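PDB 3DFF: teicoplanin pseudoaglycone deacetylases Orf2 from Actinoplanes teichomyceticus, which probably removes an acetyl group from the amino sugar of the teicoplanin pseudoaglycone, a zinc-dependent deacetylation in the biosynthesis of this lipoglycopeptide antibiotic. Local coordinates for residues Asp70-Arg75 with Ser98-Leu103; Ser142-Phe147 with His176-Pro181. All blocks are in the same frame, centred on the assembly; numbering follows the deposited sequence.

How the contacts relate
Burial and chemistry change together between these two contacts, whose centres lie about 27 Å apart and which share no helix or strand. Contact 1 is buried: the start of helix 71-85 meets a loop that follows strand 89-92, close to residues known to bind zinc, and its one direct touch is a tyrosine on two small aliphatic residues, with a water and a bound glycol close by. Contact 2 is partly buried and remote from the zinc-binding residues. It joins the C-terminal end of helix 126-147 to the end of helix 162-178 and the loop that follows it, pairing a salt bridge with a small aliphatic cluster. Along the chain, contact 1 closes before contact 2 opens.

Contact 1 (Asp70-Arg75 with Ser98-Leu103); sequences DAVLYR and SIYRKL. With PG4 (tetraethylene glycol), chain C.
Direct touch between 70-75 and 98-103 rests on one aromatic side chain, that of Tyr-100, reaching across to the first turn of helix 71-85. CG2 of Val-72, anti to the carbonyl carbon, lies 3.7 Å from CE2 of Tyr-100, meeting the ring obliquely as the two side chains run past each other in opposite directions. The CB of Ala-71 approaches the phenol oxygen instead, 3.5 Å from Tyr-100 OH. Within its own segment the ring is backed by Ile-99, whose CG1 sits over the centre of one face.

The helix begins with a classical N-cap: Asp-70 OD1 accepts from Leu-73 N at 3.1 Å, the N-H coming from above the carboxylate plane. In this PIG-L-type deacetylase, a Rossmann-like sheet flanked by helices, the opposing loop follows Asp-97, near the zinc site, with the Tyr-100 side chain about 12 Å from the bound zinc. Asp-97 and Asp-163 bind a second zinc in a structure of this protein; that ion is absent here, where His-16, Asp-19 and His-164 hold the bound zinc. Asp-163 also takes a salt bridge from Arg-101 and a bond from Ser-98 N.

Polar links between the segments are indirect. Tyr-100 OH is hydrogen-bonded to His-60 of helix 54-62 and also to a water 3.0 Å away, which Arg-75 NH1 reaches through a weak bond. A tetraethylene glycol, probably from the crystallisation liquor, runs from the Arg-75 guanidinium past Ile-99 and Ser-98. Its O5 sits at the edge of the Arg-75 guanidinium, 2.8 Å from NH2, with a weaker bond from NH1. NH2 also donates to Leu-17 O, and Trp-63 makes a cation-pi contact with the same side chain. Farther along the glycol, Ile-99 CG2 comes within 3.6 Å of O3.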
ATOM      1  N   ASP A  70      -7.732  16.474 -11.336  1.00 23.42           N
ATOM      2  CA  ASP A  70      -8.282  15.176 -10.946  1.00 22.49           C
ATOM      3  C   ASP A  70      -7.109  14.250 -10.648  1.00 21.96           C
ATOM      4  O   ASP A  70      -6.703  13.434 -11.485  1.00 20.80           O
ATOM      5  CB  ASP A  70      -9.201  14.643 -12.062  1.00 22.86           C
ATOM      6  CG  ASP A  70      -9.926  13.355 -11.685  1.00 24.19           C
ATOM      7  OD1 ASP A  70      -9.563  12.710 -10.688  1.00 24.46           O
ATOM      8  OD2 ASP A  70     -10.865  12.964 -12.424  1.00 25.73           O
ATOM      9  N   ALA A  71      -6.563  14.398  -9.438  1.00 19.98           N
ATOM     10  CA  ALA A  71      -5.371  13.681  -9.022  1.00 20.35           C
ATOM     11  C   ALA A  71      -5.564  12.184  -9.026  1.00 19.37           C
ATOM     12  O   ALA A  71      -4.653  11.449  -9.391  1.00 19.67           O
ATOM     13  CB  ALA A  71      -4.915  14.158  -7.650  1.00 20.88           C
ATOM     14  N   VAL A  72      -6.741  11.733  -8.592  1.00 18.89           N
ATOM     15  CA  VAL A  72      -7.006  10.303  -8.550  1.00 18.37           C
ATOM     16  C   VAL A  72      -6.912   9.712  -9.966  1.00 18.25           C
ATOM     17  O   VAL A  72      -6.328   8.641 -10.144  1.00 17.64           O
ATOM     18  CB  VAL A  72      -8.380   9.982  -7.923  1.00 18.61           C
ATOM     19  CG1 VAL A  72      -8.682   8.474  -8.027  1.00 17.44           C
ATOM     20  CG2 VAL A  72      -8.420  10.445  -6.468  1.00 18.88           C
ATOM     21  N   LEU A  73      -7.482  10.391 -10.963  1.00 19.81           N
ATOM     22  CA  LEU A  73      -7.363   9.922 -12.349  1.00 20.96           C
ATOM     23  C   LEU A  73      -5.897   9.817 -12.777  1.00 20.42           C
ATOM     24  O   LEU A  73      -5.489   8.787 -13.317  1.00 21.36           O
ATOM     25  CB  LEU A  73      -8.151  10.810 -13.333  1.00 21.26           C
ATOM     26  CG  LEU A  73      -8.174  10.341 -14.791  1.00 23.77           C
ATOM     27  CD1 LEU A  73      -8.809   8.948 -14.911  1.00 25.00           C
ATOM     28  CD2 LEU A  73      -8.907  11.350 -15.641  1.00 23.35           C
ATOM     29  N   TYR A  74      -5.110  10.866 -12.521  1.00 20.51           N
ATOM     30  CA  TYR A  74      -3.681  10.858 -12.856  1.00 21.52           C
ATOM     31  C   TYR A  74      -2.999   9.665 -12.198  1.00 20.66           C
ATOM     32  O   TYR A  74      -2.246   8.939 -12.849  1.00 20.31           O
ATOM     33  CB  TYR A  74      -2.979  12.147 -12.418  1.00 22.89           C
ATOM     34  CG  TYR A  74      -3.066  13.297 -13.402  1.00 26.46           C
ATOM     35  CD1 TYR A  74      -4.156  14.163 -13.386  1.00 28.29           C
ATOM     36  CD2 TYR A  74      -2.050  13.533 -14.326  1.00 28.25           C
ATOM     37  CE1 TYR A  74      -4.264  15.225 -14.281  1.00 28.98           C
ATOM     38  CE2 TYR A  74      -2.142  14.613 -15.237  1.00 28.68           C
ATOM     39  CZ  TYR A  74      -3.258  15.446 -15.200  1.00 29.21           C
ATOM     40  OH  TYR A  74      -3.373  16.503 -16.078  1.00 30.17           O
ATOM     41  N   ARG A  75      -3.283   9.440 -10.917  1.00 18.95           N
ATOM     42  CA  ARG A  75      -2.629   8.378 -10.166  1.00 18.17           C
ATOM     43  C   ARG A  75      -3.083   6.990 -10.594  1.00 17.41           C
ATOM     44  O   ARG A  75      -2.305   6.022 -10.590  1.00 17.58           O
ATOM     45  CB  ARG A  75      -2.831   8.597  -8.657  1.00 18.56           C
ATOM     46  CG  ARG A  75      -2.091   9.821  -8.141  1.00 19.13           C
ATOM     47  CD  ARG A  75      -2.068   9.837  -6.618  1.00 20.04           C
ATOM     48  NE  ARG A  75      -1.241   8.761  -6.079  1.00 22.34           N
ATOM     49  CZ  ARG A  75      -1.148   8.474  -4.781  1.00 24.20           C
ATOM     50  NH1 ARG A  75      -1.852   9.168  -3.900  1.00 24.91           N
ATOM     51  NH2 ARG A  75      -0.373   7.482  -4.365  1.00 23.54           N
ATOM     52  N   SER A  98      -7.214   9.305   2.585  1.00 18.22           N
ATOM     53  CA  SER A  98      -7.355  10.143   3.793  1.00 18.54           C
ATOM     54  C   SER A  98      -7.430  11.637   3.492  1.00 18.49           C
ATOM     55  O   SER A  98      -8.132  12.344   4.211  1.00 18.79           O
ATOM     56  CB  SER A  98      -6.223   9.868   4.780  1.00 19.37           C
ATOM     57  OG  SER A  98      -4.969  10.134   4.177  1.00 24.01           O
ATOM     58  N   ILE A  99      -6.748  12.126   2.448  1.00 17.24           N
ATOM     59  CA  ILE A  99      -6.796  13.577   2.165  1.00 17.92           C
ATOM     60  C   ILE A  99      -8.126  14.057   1.598  1.00 17.20           C
ATOM     61  O   ILE A  99      -8.357  15.269   1.469  1.00 18.12           O
ATOM     62  CB  ILE A  99      -5.635  14.068   1.269  1.00 17.93           C
ATOM     63  CG1 ILE A  99      -5.625  13.320  -0.084  1.00 16.71           C
ATOM     64  CG2 ILE A  99      -4.326  13.938   2.002  1.00 18.88           C
ATOM     65  CD1 ILE A  99      -4.674  13.984  -1.139  1.00 19.44           C
ATOM     66  N   TYR A 100      -9.006  13.120   1.252  1.00 16.46           N
ATOM     67  CA  TYR A 100     -10.283  13.499   0.672  1.00 16.73           C
ATOM     68  C   TYR A 100     -11.454  13.206   1.596  1.00 17.17           C
ATOM     69  O   TYR A 100     -12.581  13.592   1.268  1.00 18.64           O
ATOM     70  CB  TYR A 100     -10.529  12.785  -0.670  1.00 17.94           C
ATOM     71  CG  TYR A 100      -9.422  12.970  -1.688  1.00 16.01           C
ATOM     72  CD1 TYR A 100      -9.016  14.264  -2.107  1.00 16.90           C
ATOM     73  CD2 TYR A 100      -8.767  11.865  -2.234  1.00 17.87           C
ATOM     74  CE1 TYR A 100      -8.006  14.429  -3.041  1.00 16.66           C
ATOM     75  CE2 TYR A 100      -7.741  12.031  -3.180  1.00 17.94           C
ATOM     76  CZ  TYR A 100      -7.369  13.309  -3.570  1.00 18.19           C
ATOM     77  OH  TYR A 100      -6.340  13.455  -4.488  1.00 18.66           O
ATOM     78  N   ARG A 101     -11.201  12.502   2.704  1.00 17.97           N
ATOM     79  CA  ARG A 101     -12.304  12.061   3.561  1.00 18.13           C
ATOM     80  C   ARG A 101     -12.750  13.162   4.516  1.00 19.15           C
ATOM     81  O   ARG A 101     -11.969  14.026   4.898  1.00 18.33           O
ATOM     82  CB  ARG A 101     -11.943  10.802   4.359  1.00 17.84           C
ATOM     83  CG  ARG A 101     -11.697   9.571   3.467  1.00 18.57           C
ATOM     84  CD  ARG A 101     -11.935   8.261   4.245  1.00 18.64           C
ATOM     85  NE  ARG A 101     -11.059   8.037   5.398  1.00 19.13           N
ATOM     86  CZ  ARG A 101      -9.828   7.539   5.310  1.00 19.11           C
ATOM     87  NH1 ARG A 101      -9.298   7.277   4.128  1.00 16.81           N
ATOM     88  NH2 ARG A 101      -9.109   7.333   6.396  1.00 22.04           N
ATOM     89  N   LYS A 102     -14.027  13.098   4.902  1.00 19.58           N
ATOM     90  CA  LYS A 102     -14.598  13.983   5.910  1.00 21.01           C
ATOM     91  C   LYS A 102     -15.002  13.227   7.176  1.00 21.74           C
ATOM     92  O   LYS A 102     -15.247  12.012   7.130  1.00 22.24           O
ATOM     93  CB  LYS A 102     -15.821  14.681   5.358  1.00 21.50           C
ATOM     94  CG  LYS A 102     -15.473  15.788   4.383  1.00 23.75           C
ATOM     95  CD  LYS A 102     -16.719  16.501   3.927  1.00 26.94           C
ATOM     96  CE  LYS A 102     -16.390  17.652   3.003  1.00 27.96           C
ATOM     97  NZ  LYS A 102     -17.640  18.307   2.533  1.00 32.01           N
ATOM     98  N   LEU A 103     -15.054  13.961   8.291  1.00 22.66           N
ATOM     99  CA  LEU A 103     -15.524  13.436   9.572  1.00 23.92           C
ATOM    100  C   LEU A 103     -17.035  13.454   9.610  1.00 25.21           C
ATOM    101  O   LEU A 103     -17.658  14.182   8.849  1.00 25.69           O
ATOM    102  CB  LEU A 103     -14.989  14.286  10.729  1.00 23.99           C
ATOM    103  CG  LEU A 103     -13.467  14.407  10.890  1.00 23.23           C
ATOM    104  CD1 LEU A 103     -13.138  15.170  12.136  1.00 25.85           C
ATOM    105  CD2 LEU A 103     -12.806  13.039  10.903  1.00 23.96           C
TER
HETATM  106  O1  PG4 C 400      -0.216  11.379   8.281  1.00 64.53           O
HETATM  107  C1  PG4 C 400      -1.525  10.800   8.206  1.00 63.18           C
HETATM  108  C2  PG4 C 400      -2.485  11.831   7.627  1.00 62.96           C
HETATM  109  O2  PG4 C 400      -3.136  11.310   6.465  1.00 62.21           O
HETATM  110  C3  PG4 C 400      -2.861  12.096   5.302  1.00 60.62           C
HETATM  111  C4  PG4 C 400      -1.657  11.508   4.575  1.00 59.34           C
HETATM  112  O3  PG4 C 400      -1.571  11.984   3.234  1.00 58.14           O
HETATM  113  C5  PG4 C 400      -0.979  11.003   2.388  1.00 55.40           C
HETATM  114  C6  PG4 C 400      -2.062  10.404   1.501  1.00 52.05           C
HETATM  115  O4  PG4 C 400      -1.649  10.570   0.147  1.00 49.87           O
HETATM  116  C7  PG4 C 400      -1.804   9.394  -0.650  1.00 45.58           C
HETATM  117  C8  PG4 C 400      -0.666   8.413  -0.383  1.00 45.86           C
HETATM  118  O5  PG4 C 400      -0.167   7.888  -1.618  1.00 39.72           O
HETATM  119  O   HOH W   1      -4.751  10.901  -4.078  1.00 32.48           O

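Contact 2 (Ser142-Phe147 with His176-Pro181); sequences SIIDEF and HEKNVP
A contact of mixed character, part salt bridge and part aliphatic packing, joins the C-terminal end of helix 126-147 to the end of helix 162-178 and the loop that follows it, remote from the zinc-binding residues. Its charged half is Lys-178 with Asp-145, whose side chains cross at about a right angle. Lys-178 NZ donates to Asp-145 OD1 at 3.0 Å, on the syn lone pair of that oxygen, and more weakly to OD2 at 3.1 Å, spanning both carboxylate oxygens. A bend at chi2 (-74°) directs the extended outer part of the lysine chain to the Asp-145 carboxylate.

Between the two helices the chain passes through strand 151-155, which with helix 162-178 forms a beta-alpha unit of the Rossmann-like fold, and past Lys-178 it turns back toward the sheet. Asn-179, with positive phi, ends the helix in a Schellman motif, and Val-180 follows facing helix 126-147. There Ile-144 fills the apolar half: its CG2, anti to the backbone N, lies 3.9 Å from Val-180 CG2 and 4.0 Å from Lys-178 CG, so the base of the lysine chain packs on Ile-144 while its charged end goes on to Asp-145. Pro-149 touches both Ile-144 and Val-180.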
ATOM      1  N   SER A 142     -15.811  -9.663  -1.102  1.00 25.99           N
ATOM      2  CA  SER A 142     -16.428  -9.769  -2.424  1.00 27.30           C
ATOM      3  C   SER A 142     -15.394 -10.130  -3.479  1.00 26.99           C
ATOM      4  O   SER A 142     -15.627 -11.012  -4.302  1.00 27.78           O
ATOM      5  CB  SER A 142     -17.155  -8.473  -2.787  1.00 27.55           C
ATOM      6  OG  SER A 142     -18.201  -8.246  -1.863  1.00 31.63           O
ATOM      7  N   ILE A 143     -14.229  -9.478  -3.428  1.00 26.03           N
ATOM      8  CA  ILE A 143     -13.168  -9.724  -4.385  1.00 25.40           C
ATOM      9  C   ILE A 143     -12.574 -11.129  -4.206  1.00 25.63           C
ATOM     10  O   ILE A 143     -12.263 -11.797  -5.190  1.00 25.72           O
ATOM     11  CB  ILE A 143     -12.084  -8.616  -4.320  1.00 25.69           C
ATOM     12  CG1 ILE A 143     -12.672  -7.292  -4.806  1.00 24.04           C
ATOM     13  CG2 ILE A 143     -10.866  -8.975  -5.151  1.00 25.07           C
ATOM     14  CD1 ILE A 143     -11.926  -6.076  -4.288  1.00 23.32           C
ATOM     15  N   ILE A 144     -12.440 -11.574  -2.963  1.00 25.54           N
ATOM     16  CA  ILE A 144     -12.000 -12.943  -2.690  1.00 26.53           C
ATOM     17  C   ILE A 144     -12.969 -13.948  -3.332  1.00 27.56           C
ATOM     18  O   ILE A 144     -12.531 -14.911  -3.943  1.00 27.38           O
ATOM     19  CB  ILE A 144     -11.832 -13.219  -1.182  1.00 26.27           C
ATOM     20  CG1 ILE A 144     -10.579 -12.521  -0.643  1.00 25.51           C
ATOM     21  CG2 ILE A 144     -11.713 -14.715  -0.889  1.00 26.91           C
ATOM     22  CD1 ILE A 144     -10.537 -12.439   0.864  1.00 23.32           C
ATOM     23  N   ASP A 145     -14.272 -13.711  -3.207  1.00 28.44           N
ATOM     24  CA  ASP A 145     -15.265 -14.610  -3.826  1.00 30.20           C
ATOM     25  C   ASP A 145     -15.136 -14.632  -5.353  1.00 30.72           C
ATOM     26  O   ASP A 145     -15.243 -15.689  -5.998  1.00 31.66           O
ATOM     27  CB  ASP A 145     -16.685 -14.217  -3.408  1.00 30.30           C
ATOM     28  CG  ASP A 145     -16.999 -14.587  -1.971  1.00 32.13           C
ATOM     29  OD1 ASP A 145     -16.336 -15.492  -1.422  1.00 32.70           O
ATOM     30  OD2 ASP A 145     -17.928 -13.980  -1.385  1.00 35.63           O
ATOM     31  N   GLU A 146     -14.903 -13.460  -5.924  1.00 31.08           N
ATOM     32  CA  GLU A 146     -14.839 -13.276  -7.361  1.00 31.84           C
ATOM     33  C   GLU A 146     -13.531 -13.802  -7.956  1.00 31.27           C
ATOM     34  O   GLU A 146     -13.532 -14.468  -8.994  1.00 31.82           O
ATOM     35  CB  GLU A 146     -15.013 -11.789  -7.673  1.00 31.90           C
ATOM     36  CG  GLU A 146     -15.134 -11.433  -9.138  1.00 33.65           C
ATOM     37  CD  GLU A 146     -15.325  -9.937  -9.330  1.00 33.64           C
ATOM     38  OE1 GLU A 146     -15.923  -9.298  -8.438  1.00 36.23           O
ATOM     39  OE2 GLU A 146     -14.867  -9.405 -10.361  1.00 38.21           O
ATOM     40  N   PHE A 147     -12.412 -13.516  -7.290  1.00 30.49           N
ATOM     41  CA  PHE A 147     -11.095 -13.858  -7.820  1.00 29.37           C
ATOM     42  C   PHE A 147     -10.557 -15.201  -7.316  1.00 29.20           C
ATOM     43  O   PHE A 147      -9.739 -15.833  -7.988  1.00 28.75           O
ATOM     44  CB  PHE A 147     -10.111 -12.724  -7.512  1.00 29.10           C
ATOM     45  CG  PHE A 147      -8.714 -12.968  -7.996  1.00 28.06           C
ATOM     46  CD1 PHE A 147      -8.415 -12.962  -9.356  1.00 29.07           C
ATOM     47  CD2 PHE A 147      -7.676 -13.147  -7.080  1.00 27.86           C
ATOM     48  CE1 PHE A 147      -7.112 -13.166  -9.798  1.00 27.94           C
ATOM     49  CE2 PHE A 147      -6.368 -13.361  -7.511  1.00 28.28           C
ATOM     50  CZ  PHE A 147      -6.084 -13.372  -8.867  1.00 27.36           C
ATOM     51  N   HIS A 176      -9.369 -14.000   7.180  1.00 22.69           N
ATOM     52  CA  HIS A 176      -9.665 -14.893   8.293  1.00 23.97           C
ATOM     53  C   HIS A 176     -11.027 -15.545   8.090  1.00 25.10           C
ATOM     54  O   HIS A 176     -11.155 -16.778   8.176  1.00 24.97           O
ATOM     55  CB  HIS A 176      -9.621 -14.122   9.604  1.00 23.93           C
ATOM     56  CG  HIS A 176      -9.862 -14.964  10.808  1.00 24.36           C
ATOM     57  ND1 HIS A 176     -10.511 -14.486  11.924  1.00 25.85           N
ATOM     58  CD2 HIS A 176      -9.547 -16.255  11.075  1.00 25.75           C
ATOM     59  CE1 HIS A 176     -10.575 -15.445  12.835  1.00 26.11           C
ATOM     60  NE2 HIS A 176      -9.995 -16.525  12.343  1.00 25.44           N
ATOM     61  N   GLU A 177     -12.034 -14.722   7.814  1.00 26.12           N
ATOM     62  CA  GLU A 177     -13.399 -15.207   7.602  1.00 27.98           C
ATOM     63  C   GLU A 177     -13.471 -16.162   6.427  1.00 28.23           C
ATOM     64  O   GLU A 177     -14.168 -17.187   6.504  1.00 28.51           O
ATOM     65  CB  GLU A 177     -14.358 -14.043   7.392  1.00 28.08           C
ATOM     66  CG  GLU A 177     -14.620 -13.251   8.660  1.00 32.63           C
ATOM     67  CD  GLU A 177     -15.471 -12.017   8.437  1.00 37.12           C
ATOM     68  OE1 GLU A 177     -16.388 -12.049   7.578  1.00 38.03           O
ATOM     69  OE2 GLU A 177     -15.222 -11.013   9.142  1.00 40.36           O
ATOM     70  N   LYS A 178     -12.760 -15.826   5.351  1.00 28.59           N
ATOM     71  CA  LYS A 178     -12.733 -16.639   4.128  1.00 28.97           C
ATOM     72  C   LYS A 178     -11.736 -17.805   4.145  1.00 29.19           C
ATOM     73  O   LYS A 178     -11.696 -18.596   3.203  1.00 29.83           O
ATOM     74  CB  LYS A 178     -12.489 -15.760   2.888  1.00 29.26           C
ATOM     75  CG  LYS A 178     -13.585 -14.741   2.601  1.00 29.83           C
ATOM     76  CD  LYS A 178     -14.834 -15.401   2.039  1.00 31.91           C
ATOM     77  CE  LYS A 178     -15.969 -14.402   1.902  1.00 33.62           C
ATOM     78  NZ  LYS A 178     -17.198 -15.069   1.384  1.00 33.92           N
ATOM     79  N   ASN A 179     -10.925 -17.892   5.199  1.00 28.79           N
ATOM     80  CA  ASN A 179      -9.902 -18.936   5.331  1.00 28.66           C
ATOM     81  C   ASN A 179      -8.916 -18.953   4.159  1.00 28.51           C
ATOM     82  O   ASN A 179      -8.669 -19.996   3.549  1.00 28.53           O
ATOM     83  CB  ASN A 179     -10.565 -20.313   5.523  1.00 29.13           C
ATOM     84  CG  ASN A 179      -9.750 -21.242   6.402  1.00 31.24           C
ATOM     85  OD1 ASN A 179      -8.658 -20.893   6.870  1.00 34.77           O
ATOM     86  ND2 ASN A 179     -10.274 -22.451   6.622  1.00 34.71           N
ATOM     87  N   VAL A 180      -8.361 -17.781   3.840  1.00 27.03           N
ATOM     88  CA  VAL A 180      -7.360 -17.626   2.785  1.00 26.66           C
ATOM     89  C   VAL A 180      -6.019 -17.225   3.423  1.00 25.98           C
ATOM     90  O   VAL A 180      -5.997 -16.343   4.300  1.00 25.88           O
ATOM     91  CB  VAL A 180      -7.799 -16.532   1.751  1.00 26.96           C
ATOM     92  CG1 VAL A 180      -6.736 -16.294   0.714  1.00 27.35           C
ATOM     93  CG2 VAL A 180      -9.118 -16.910   1.058  1.00 27.65           C
ATOM     94  N   PRO A 181      -4.900 -17.866   3.002  1.00 24.89           N
ATOM     95  CA  PRO A 181      -3.589 -17.513   3.567  1.00 24.02           C
ATOM     96  C   PRO A 181      -3.265 -16.076   3.246  1.00 22.71           C
ATOM     97  O   PRO A 181      -3.543 -15.629   2.135  1.00 22.16           O
ATOM     98  CB  PRO A 181      -2.603 -18.369   2.775  1.00 24.30           C
ATOM     99  CG  PRO A 181      -3.407 -19.414   2.121  1.00 24.63           C
ATOM    100  CD  PRO A 181      -4.804 -18.943   1.996  1.00 25.10           C
TER